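Local structure of ARO (armadillo repeats only protein) (Plasmodium falciparum Santa Lucia, 5EWP) at residues D27-C35 with A81-F91; L130-K138 with E165-L175. The protein probably acts as an armadillo-repeat binding scaffold in the translocation and attachment of rhoptries to the apical pole of the malaria parasite. All blocks are in the same frame, centred on the assembly; numbering follows the deposited sequence.

Both contacts are built on one plan: a short helix lies against the sharp, Schellman-closed turn between two consecutive helices, as suits an armadillo-type stack. They share no helix. Contact 1 joins helix 28-34 to helices 77-84 and 87-95, with its centre about 18 Å from the centre of the chain; contact 2 joins helix 130-136 to helices 160-168 and 171-177, about 11 Å from it. Each is partly buried, with an apolar interior and a polar rim. Contact 1 uses small valines and alanines and adds one direct hydrogen bond at its edge, whereas the more central contact 2 is larger, relies on bulkier side chains and has no direct hydrogen bond across.

Contact 1 (D27-C35 with A81-F91); sequences DVQEFVNLC and AIREANGIAVF
The carbonyl oxygen of Ile82, a residue whose CG1 meets Val28 CG1 across the interface at 3.8 Å, is gripped by two amides, Ala85 N and Gly87 N, which reach it from opposite faces of the carbonyl plane. The bond from Gly87 N to Ile82 O (2.9 Å), together with that from Asn86 N to Arg83 O, makes a Schellman motif with Asn86 at positive phi. This ends helix 77-84 and starts helix 87-95 at once, turning Ala85 and its carbonyl toward helix 28-34. Gln29 makes use of that carbonyl. Its side chain leaves anti to the backbone N and then bends at chi2 (64°), laying the amide beside the Ala85 methyl so that NE2 donates to Ala85 O at 3.1 Å, with an N-H...O angle of 148°. A weak bond from the same NE2 to Asn33 OD1 helps to fix the amide's rotation. Deeper in, Val32 sets CG1 beside Ala85 O and against Val90 CG2 (3.7 Å), while its CG2 rests on the Ala85 methyl. Glycine suits position 87, because a CB there would run into Ile82 CG2 of the same turn. Packing tightens where Cys35 CB and Val90 CG1 are 3.5 Å apart; Cys35 SG lies obliquely to the Phe91 ring, a sulfur-aromatic contact. Leu66 of helix 58-70 touches both Val32 and Phe91 and continues this hydrophobic interior. Short side chains, valine and alanine, let the backbones come close (Gln29 CA to Ala85 CA 5.3 Å), and Gln29 gives the Ala85 carbonyl, at the turn, a side-chain donor.

Contact 2 (L130-K138 with E165-L175); sequences LPYLISGMK and EFLKLGGITQL
Ile134 carries the centre, spreading its branches over both helices opposite. Its CD1 reaches Leu169 CB at 3.6 Å and Phe166 CD1 at 3.7 Å, while CG2 turns to the Gln174 chain and Gly171. With CG1 anti to the carbonyl carbon (chi1 -71°), the longer branch dips toward the turn. Met137 approaches the Phe166 ring at its edge, near the ring plane: the bend at chi3 (-81°) brings CE to 3.9 Å from Phe166 CE1, and SD lies against Leu175 CD2. An unbranched, flexible thioether suits this spot, since it can bend to follow the ring edge and the Gln174 and Leu175 side chains, which it touches. Leu130 CB and Pro131 CG both rest on one methyl, Leu169 CD1. What shapes this surface is the Schellman motif at Gly170, whose positive phi (92°) favours glycine; Gly171 N returns to Phe166 O at 2.8 Å, and Gly171 CA sits 3.4 Å above one face of the ring. A sharp, often glycine-containing turn between a short first helix and the next is a feature of armadillo repeats, and this turn is consistent with it. Toward solvent the contact becomes polar. The extended Lys138 chain runs alongside the Gln174 amide, with CG 3.1 Å from Gln174 OE1. A water bridges Met137 O and Gln174 O, joining the two segments through solvent. Farther out, Phe156, at the end of helix 142-156, and Phe204 of helix 192-205 meet Phe166, while Ala149 of helix 142-156 backs Met137.

Contact 1 (D27-C35 with A81-F91)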
# COMPACT_ATOMS: atom_id res chain seq x y z
N ASP A 27 9.92 8.69 -19.90
CA ASP A 27 9.87 7.41 -20.59
C ASP A 27 9.48 6.30 -19.61
O ASP A 27 10.33 5.72 -18.92
CB ASP A 27 11.23 7.11 -21.22
CG ASP A 27 11.17 5.97 -22.23
OD1 ASP A 27 10.25 5.13 -22.15
OD2 ASP A 27 12.08 5.90 -23.08
N VAL A 28 8.18 6.02 -19.55
CA VAL A 28 7.63 5.04 -18.63
C VAL A 28 8.23 3.65 -18.85
O VAL A 28 8.68 3.02 -17.90
CB VAL A 28 6.09 4.97 -18.75
CG1 VAL A 28 5.55 3.76 -18.00
CG2 VAL A 28 5.48 6.24 -18.21
N GLN A 29 8.24 3.17 -20.09
CA GLN A 29 8.74 1.82 -20.36
C GLN A 29 10.21 1.67 -19.98
O GLN A 29 10.62 0.62 -19.46
CB GLN A 29 8.57 1.44 -21.83
CG GLN A 29 8.96 -0.00 -22.13
CD GLN A 29 8.06 -1.01 -21.43
OE1 GLN A 29 6.91 -1.22 -21.83
NE2 GLN A 29 8.57 -1.63 -20.38
N GLU A 30 11.00 2.70 -20.23
CA GLU A 30 12.42 2.61 -19.90
C GLU A 30 12.63 2.59 -18.38
O GLU A 30 13.45 1.83 -17.86
CB GLU A 30 13.19 3.77 -20.53
CG GLU A 30 14.69 3.68 -20.41
CD GLU A 30 15.30 2.51 -21.14
OE1 GLU A 30 14.62 1.87 -21.98
OE2 GLU A 30 16.49 2.23 -20.89
N PHE A 31 11.86 3.41 -17.66
CA PHE A 31 11.89 3.36 -16.19
C PHE A 31 11.54 1.95 -15.69
O PHE A 31 12.19 1.44 -14.80
CB PHE A 31 10.94 4.39 -15.58
CG PHE A 31 11.50 5.79 -15.49
CD1 PHE A 31 12.80 6.01 -15.05
CD2 PHE A 31 10.72 6.89 -15.84
CE1 PHE A 31 13.31 7.30 -14.96
CE2 PHE A 31 11.23 8.18 -15.77
CZ PHE A 31 12.52 8.39 -15.32
N VAL A 32 10.50 1.33 -16.24
CA VAL A 32 10.18 -0.03 -15.82
C VAL A 32 11.34 -1.01 -16.09
O VAL A 32 11.69 -1.82 -15.23
CB VAL A 32 8.88 -0.52 -16.51
CG1 VAL A 32 8.61 -1.98 -16.21
CG2 VAL A 32 7.73 0.32 -16.00
N ASN A 33 11.95 -0.91 -17.27
CA ASN A 33 13.09 -1.75 -17.61
C ASN A 33 14.26 -1.51 -16.69
O ASN A 33 15.05 -2.43 -16.42
CB ASN A 33 13.53 -1.51 -19.06
CG ASN A 33 12.48 -1.91 -20.06
OD1 ASN A 33 11.65 -2.77 -19.78
ND2 ASN A 33 12.52 -1.29 -21.24
N LEU A 34 14.39 -0.27 -16.23
CA LEU A 34 15.51 0.13 -15.37
C LEU A 34 15.32 -0.27 -13.90
O LEU A 34 16.27 -0.22 -13.12
CB LEU A 34 15.71 1.64 -15.47
CG LEU A 34 16.42 2.14 -16.72
CD1 LEU A 34 16.37 3.64 -16.73
CD2 LEU A 34 17.88 1.64 -16.74
N CYS A 35 14.11 -0.68 -13.52
CA CYS A 35 13.89 -1.07 -12.12
C CYS A 35 14.81 -2.21 -11.68
O CYS A 35 15.13 -2.32 -10.50
CB CYS A 35 12.43 -1.46 -11.89
SG CYS A 35 11.29 -0.08 -11.82
N ALA A 81 -0.40 3.66 -18.40
CA ALA A 81 0.85 3.46 -19.13
C ALA A 81 1.80 2.54 -18.35
O ALA A 81 2.50 1.69 -18.92
CB ALA A 81 1.52 4.80 -19.42
N ILE A 82 1.81 2.72 -17.03
CA ILE A 82 2.68 1.92 -16.19
C ILE A 82 2.23 0.46 -16.18
O ILE A 82 3.04 -0.44 -16.32
CB ILE A 82 2.73 2.49 -14.77
CG1 ILE A 82 3.47 3.84 -14.82
CG2 ILE A 82 3.44 1.52 -13.80
CD1 ILE A 82 3.38 4.68 -13.55
N ARG A 83 0.93 0.22 -16.10
CA ARG A 83 0.46 -1.16 -16.17
C ARG A 83 0.85 -1.80 -17.51
O ARG A 83 1.34 -2.92 -17.55
CB ARG A 83 -1.07 -1.23 -16.00
CG ARG A 83 -1.62 -2.66 -16.10
CD ARG A 83 -3.14 -2.67 -16.06
NE ARG A 83 -3.72 -2.07 -17.26
CZ ARG A 83 -4.30 -0.88 -17.32
NH1 ARG A 83 -4.40 -0.11 -16.24
NH2 ARG A 83 -4.79 -0.45 -18.49
N GLU A 84 0.63 -1.06 -18.59
CA GLU A 84 0.85 -1.59 -19.94
C GLU A 84 2.32 -1.83 -20.23
O GLU A 84 2.67 -2.59 -21.12
CB GLU A 84 0.24 -0.64 -20.96
CG GLU A 84 -1.29 -0.72 -20.96
CD GLU A 84 -1.94 0.46 -21.67
OE1 GLU A 84 -1.20 1.39 -22.08
OE2 GLU A 84 -3.18 0.46 -21.82
N ALA A 85 3.18 -1.21 -19.42
CA ALA A 85 4.62 -1.35 -19.56
C ALA A 85 5.13 -2.51 -18.70
O ALA A 85 6.34 -2.68 -18.53
CB ALA A 85 5.31 -0.03 -19.17
N ASN A 86 4.19 -3.28 -18.16
CA ASN A 86 4.48 -4.41 -17.26
C ASN A 86 5.03 -3.95 -15.90
O ASN A 86 5.70 -4.71 -15.20
CB ASN A 86 5.45 -5.40 -17.91
CG ASN A 86 5.42 -6.76 -17.25
OD1 ASN A 86 4.36 -7.27 -16.90
ND2 ASN A 86 6.60 -7.33 -17.02
N GLY A 87 4.72 -2.72 -15.52
CA GLY A 87 5.20 -2.21 -14.24
C GLY A 87 4.75 -2.99 -13.01
O GLY A 87 5.50 -3.13 -12.05
N ILE A 88 3.53 -3.52 -13.01
CA ILE A 88 3.03 -4.10 -11.77
C ILE A 88 3.80 -5.37 -11.40
O ILE A 88 4.17 -5.56 -10.25
CB ILE A 88 1.50 -4.36 -11.85
CG1 ILE A 88 0.76 -3.02 -11.82
CG2 ILE A 88 1.03 -5.25 -10.69
CD1 ILE A 88 -0.75 -3.11 -12.11
N ALA A 89 4.07 -6.23 -12.39
CA ALA A 89 4.87 -7.44 -12.13
C ALA A 89 6.28 -7.07 -11.66
O ALA A 89 6.83 -7.70 -10.76
CB ALA A 89 4.95 -8.31 -13.38
N VAL A 90 6.82 -6.02 -12.25
CA VAL A 90 8.15 -5.55 -11.90
C VAL A 90 8.19 -5.03 -10.45
O VAL A 90 9.12 -5.34 -9.71
CB VAL A 90 8.61 -4.47 -12.89
CG1 VAL A 90 9.85 -3.75 -12.38
CG2 VAL A 90 8.88 -5.10 -14.26
N PHE A 91 7.17 -4.29 -10.03
CA PHE A 91 7.11 -3.83 -8.64
C PHE A 91 6.93 -5.00 -7.67
O PHE A 91 7.49 -5.00 -6.58
CB PHE A 91 5.97 -2.82 -8.43
CG PHE A 91 6.18 -1.52 -9.15
CD1 PHE A 91 7.41 -0.87 -9.06
CD2 PHE A 91 5.17 -0.94 -9.89
CE1 PHE A 91 7.61 0.34 -9.72
CE2 PHE A 91 5.37 0.27 -10.55
CZ PHE A 91 6.59 0.90 -10.47

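Contact 2 (L130-K138 with E165-L175)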
# COMPACT_ATOMS: atom_id res chain seq x y z
N LEU A 130 -0.82 -9.61 -3.01
CA LEU A 130 -1.42 -9.58 -1.67
C LEU A 130 -0.54 -10.11 -0.52
O LEU A 130 -0.46 -9.45 0.51
CB LEU A 130 -2.76 -10.34 -1.66
CG LEU A 130 -4.03 -9.59 -2.07
CD1 LEU A 130 -5.26 -10.46 -1.75
CD2 LEU A 130 -4.14 -8.22 -1.40
N PRO A 131 0.11 -11.28 -0.69
CA PRO A 131 0.91 -11.75 0.45
C PRO A 131 1.99 -10.76 0.88
O PRO A 131 2.26 -10.60 2.08
CB PRO A 131 1.56 -13.04 -0.08
CG PRO A 131 0.66 -13.51 -1.15
CD PRO A 131 0.10 -12.26 -1.80
N TYR A 132 2.60 -10.08 -0.09
CA TYR A 132 3.65 -9.10 0.20
C TYR A 132 3.06 -7.87 0.87
O TYR A 132 3.61 -7.34 1.83
CB TYR A 132 4.39 -8.70 -1.07
CG TYR A 132 5.03 -9.88 -1.76
CD1 TYR A 132 6.22 -10.41 -1.29
CD2 TYR A 132 4.40 -10.50 -2.84
CE1 TYR A 132 6.80 -11.51 -1.90
CE2 TYR A 132 4.98 -11.60 -3.46
CZ TYR A 132 6.18 -12.09 -2.98
OH TYR A 132 6.76 -13.18 -3.58
N LEU A 133 1.91 -7.42 0.37
CA LEU A 133 1.28 -6.24 0.95
C LEU A 133 0.77 -6.53 2.36
O LEU A 133 0.82 -5.66 3.23
CB LEU A 133 0.15 -5.77 0.05
CG LEU A 133 0.57 -5.28 -1.34
CD1 LEU A 133 -0.67 -5.09 -2.19
CD2 LEU A 133 1.35 -3.98 -1.24
N ILE A 134 0.27 -7.75 2.58
CA ILE A 134 -0.20 -8.13 3.91
C ILE A 134 0.97 -8.20 4.88
O ILE A 134 0.88 -7.74 6.02
CB ILE A 134 -0.95 -9.48 3.88
CG1 ILE A 134 -2.30 -9.29 3.19
CG2 ILE A 134 -1.17 -10.00 5.30
CD1 ILE A 134 -3.03 -10.61 2.87
N SER A 135 2.08 -8.76 4.42
CA SER A 135 3.29 -8.80 5.24
C SER A 135 3.73 -7.38 5.61
O SER A 135 4.17 -7.12 6.74
CB SER A 135 4.40 -9.54 4.48
OG SER A 135 5.52 -9.78 5.31
N GLY A 136 3.58 -6.46 4.66
CA GLY A 136 3.95 -5.07 4.84
C GLY A 136 3.16 -4.33 5.91
O GLY A 136 3.63 -3.36 6.49
N MET A 137 1.93 -4.78 6.18
CA MET A 137 1.14 -4.17 7.25
C MET A 137 1.76 -4.41 8.63
O MET A 137 1.32 -3.83 9.62
CB MET A 137 -0.30 -4.70 7.22
CG MET A 137 -1.17 -4.06 6.15
SD MET A 137 -2.89 -4.58 6.34
CE MET A 137 -2.80 -6.17 5.55
N LYS A 138 2.76 -5.29 8.69
CA LYS A 138 3.42 -5.57 9.95
C LYS A 138 4.53 -4.57 10.28
O LYS A 138 5.02 -4.54 11.41
CB LYS A 138 4.03 -6.97 9.94
CG LYS A 138 3.04 -8.11 9.77
CD LYS A 138 3.77 -9.45 9.86
CE LYS A 138 2.82 -10.62 9.71
NZ LYS A 138 3.56 -11.92 9.74
N GLU A 165 -9.33 -14.55 -0.46
CA GLU A 165 -7.90 -14.76 -0.51
C GLU A 165 -7.20 -13.91 0.57
O GLU A 165 -6.31 -14.40 1.28
CB GLU A 165 -7.37 -14.44 -1.91
CG GLU A 165 -5.85 -14.47 -2.08
CD GLU A 165 -5.25 -15.88 -2.11
OE1 GLU A 165 -5.97 -16.86 -1.85
OE2 GLU A 165 -4.04 -16.00 -2.41
N PHE A 166 -7.62 -12.66 0.69
CA PHE A 166 -7.11 -11.77 1.73
C PHE A 166 -7.26 -12.40 3.12
O PHE A 166 -6.31 -12.44 3.92
CB PHE A 166 -7.82 -10.42 1.64
CG PHE A 166 -7.36 -9.39 2.66
CD1 PHE A 166 -6.14 -8.73 2.50
CD2 PHE A 166 -8.15 -9.07 3.75
CE1 PHE A 166 -5.72 -7.78 3.44
CE2 PHE A 166 -7.75 -8.12 4.68
CZ PHE A 166 -6.53 -7.47 4.52
N LEU A 167 -8.44 -12.94 3.39
CA LEU A 167 -8.72 -13.61 4.66
C LEU A 167 -7.84 -14.83 4.87
O LEU A 167 -7.27 -15.04 5.95
CB LEU A 167 -10.21 -13.97 4.73
CG LEU A 167 -10.72 -14.75 5.94
CD1 LEU A 167 -10.49 -13.96 7.21
CD2 LEU A 167 -12.20 -15.05 5.75
N LYS A 168 -7.72 -15.64 3.82
CA LYS A 168 -6.93 -16.86 3.86
C LYS A 168 -5.46 -16.58 4.17
O LYS A 168 -4.80 -17.36 4.85
CB LYS A 168 -7.07 -17.60 2.53
CG LYS A 168 -6.28 -18.88 2.39
CD LYS A 168 -6.19 -19.26 0.93
CE LYS A 168 -6.02 -20.75 0.74
NZ LYS A 168 -4.80 -21.23 1.42
N LEU A 169 -4.96 -15.45 3.66
CA LEU A 169 -3.56 -15.09 3.80
C LEU A 169 -3.23 -14.39 5.11
O LEU A 169 -2.08 -14.00 5.35
CB LEU A 169 -3.14 -14.20 2.63
CG LEU A 169 -3.14 -14.87 1.26
CD1 LEU A 169 -2.96 -13.82 0.16
CD2 LEU A 169 -2.03 -15.91 1.20
N GLY A 170 -4.24 -14.21 5.96
CA GLY A 170 -4.03 -13.61 7.26
C GLY A 170 -4.23 -12.11 7.24
O GLY A 170 -3.85 -11.41 8.17
N GLY A 171 -4.82 -11.60 6.16
CA GLY A 171 -5.02 -10.17 6.03
C GLY A 171 -5.88 -9.52 7.10
O GLY A 171 -5.65 -8.38 7.47
N ILE A 172 -6.90 -10.23 7.58
CA ILE A 172 -7.76 -9.65 8.61
C ILE A 172 -7.02 -9.53 9.94
O ILE A 172 -7.18 -8.54 10.66
CB ILE A 172 -9.06 -10.46 8.76
CG1 ILE A 172 -9.94 -10.26 7.53
CG2 ILE A 172 -9.82 -10.04 10.01
CD1 ILE A 172 -10.33 -8.80 7.31
N THR A 173 -6.20 -10.52 10.26
CA THR A 173 -5.34 -10.43 11.43
C THR A 173 -4.51 -9.14 11.42
O THR A 173 -4.49 -8.40 12.39
CB THR A 173 -4.40 -11.63 11.54
OG1 THR A 173 -5.16 -12.84 11.48
CG2 THR A 173 -3.61 -11.58 12.85
N GLN A 174 -3.86 -8.86 10.29
CA GLN A 174 -3.02 -7.68 10.21
C GLN A 174 -3.84 -6.39 10.27
O GLN A 174 -3.44 -5.43 10.93
CB GLN A 174 -2.17 -7.71 8.94
CG GLN A 174 -1.19 -8.84 8.91
CD GLN A 174 -0.44 -8.98 10.22
OE1 GLN A 174 0.11 -8.01 10.74
NE2 GLN A 174 -0.42 -10.19 10.76
N LEU A 175 -4.99 -6.36 9.58
CA LEU A 175 -5.83 -5.17 9.64
C LEU A 175 -6.31 -4.86 11.03
O LEU A 175 -6.32 -3.71 11.46
CB LEU A 175 -7.07 -5.31 8.75
CG LEU A 175 -7.04 -4.88 7.31
CD1 LEU A 175 -8.47 -4.97 6.75
CD2 LEU A 175 -6.49 -3.45 7.24
O HOH W 1 -0.53 -5.03 11.38